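Local coordinates for protein TRAP dicarboxylate transporter, DctP subunit (Anaerococcus prevoti, PDB 4N91) that binds D-glucuronate, as both its alpha and beta anomers, and probably serves as the solute-binding component of a TRAP transporter, at residues P255-D258 and R259-F262. Residues are numbered along the deposited sequence; the frame is centred on the assembly and turned at random.
Sequences PEED and RKVF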
# COMPACT_ATOMS: atom_id res chain seq x y z
N PRO A 255 4.24 1.38 -28.97
CA PRO A 255 3.45 1.95 -30.07
C PRO A 255 2.07 2.37 -29.58
O PRO A 255 1.57 1.77 -28.61
CB PRO A 255 3.31 0.77 -31.04
CG PRO A 255 4.45 -0.09 -30.76
CD PRO A 255 4.69 0.01 -29.27
N GLU A 256 1.45 3.33 -30.26
CA GLU A 256 0.19 3.92 -29.81
C GLU A 256 -0.86 2.87 -29.48
O GLU A 256 -1.52 2.95 -28.44
CB GLU A 256 -0.40 4.84 -30.91
CG GLU A 256 -1.78 5.40 -30.54
CD GLU A 256 -2.50 6.07 -31.72
OE1 GLU A 256 -2.02 5.97 -32.87
OE2 GLU A 256 -3.56 6.69 -31.49
N GLU A 257 -1.03 1.90 -30.37
CA GLU A 257 -2.11 0.95 -30.25
C GLU A 257 -1.84 -0.01 -29.11
O GLU A 257 -2.76 -0.41 -28.41
CB GLU A 257 -2.32 0.18 -31.55
CG GLU A 257 -3.14 0.96 -32.58
CD GLU A 257 -4.57 1.20 -32.11
OE1 GLU A 257 -5.29 0.20 -31.86
OE2 GLU A 257 -4.98 2.38 -31.98
N ASP A 258 -0.57 -0.36 -28.93
CA ASP A 258 -0.19 -1.22 -27.82
C ASP A 258 -0.40 -0.51 -26.49
O ASP A 258 -0.88 -1.11 -25.52
CB ASP A 258 1.26 -1.65 -27.96
CG ASP A 258 1.50 -2.53 -29.16
OD1 ASP A 258 0.58 -2.64 -30.00
OD2 ASP A 258 2.59 -3.11 -29.27
N ARG A 259 0.00 0.75 -26.42
CA ARG A 259 -0.15 1.56 -25.22
C ARG A 259 -1.62 1.63 -24.82
O ARG A 259 -1.95 1.58 -23.64
CB ARG A 259 0.38 2.98 -25.44
CG ARG A 259 0.17 3.91 -24.26
CD ARG A 259 0.92 3.41 -23.02
NE ARG A 259 0.70 4.26 -21.86
CZ ARG A 259 1.34 5.41 -21.62
NH1 ARG A 259 2.27 5.85 -22.47
NH2 ARG A 259 1.06 6.11 -20.53
N LYS A 260 -2.50 1.75 -25.80
CA LYS A 260 -3.92 1.84 -25.49
C LYS A 260 -4.41 0.55 -24.81
O LYS A 260 -5.18 0.59 -23.85
CB LYS A 260 -4.73 2.15 -26.75
CG LYS A 260 -4.59 3.61 -27.14
CD LYS A 260 -5.12 3.88 -28.52
CE LYS A 260 -5.24 5.37 -28.76
NZ LYS A 260 -5.36 5.66 -30.21
N VAL A 261 -3.90 -0.58 -25.28
CA VAL A 261 -4.29 -1.87 -24.71
C VAL A 261 -3.72 -2.01 -23.30
O VAL A 261 -4.43 -2.43 -22.38
CB VAL A 261 -3.87 -3.04 -25.59
CG1 VAL A 261 -4.10 -4.36 -24.87
CG2 VAL A 261 -4.62 -2.99 -26.95
N PHE A 262 -2.45 -1.68 -23.11
CA PHE A 262 -1.90 -1.73 -21.76
C PHE A 262 -2.65 -0.82 -20.80
O PHE A 262 -2.91 -1.21 -19.65
CB PHE A 262 -0.40 -1.41 -21.74
CG PHE A 262 0.45 -2.58 -22.04
CD1 PHE A 262 0.91 -3.39 -21.03
CD2 PHE A 262 0.78 -2.91 -23.35
CE1 PHE A 262 1.70 -4.47 -21.31
CE2 PHE A 262 1.56 -4.00 -23.62
CZ PHE A 262 2.01 -4.78 -22.61
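K260 reaches back along the outside of the helix to two glutamates of its first turn, E256 and E257, forming a three-residue salt-bridge network. Its NZ stands 2.4 Å from E256 OE2, a value so short that the exact length is doubtful, although the i, i+4 pairing is clear from the course of the two chains: they run side by side in the same direction, and NZ also lies 3.6 Å from E256 CG. With CG anti to the carbonyl carbon (chi1 -76°) and an extended chain beyond, K260 passes over E256 O, its CG 3.4 Å from that oxygen. E257 lies at a slant to the lysine; its chain bends at chi2 (-65°), and OE2 stops 3.7 Å from K260 NZ, a long salt bridge.

Beneath this charged surface the backbone shows the first turns of helix 256-290. P255, the N-cap residue, supplies the first i, i+4 acceptor: the hydrogen bond from R259 N to P255 O measures 2.9 Å. That from F262 N to D258 O is equally short, at 2.9 Å, and nearly straight (N-H...O 171°), whereas V261 N meets E257 O only weakly. D258 O also lies in the plane of the F262 ring at its edge, 3.3 Å from CD2.

D258, V261 and F262 are buried against the rest of the fold: D258 OD2 is held by K63 and the hydroxyl of Y64, and F262 packs edge-to-face with W250 and Y64 while touching helix 44-60, as V261 does. R259 pairs with D263 of the same helix and with E252. The helix start therefore has an exposed charged side, with E256, E257 and K260, and a buried one. Acidic residues in its first turn would probably interact favourably with the helix dipole, and K260 would offset part of their mutual repulsion.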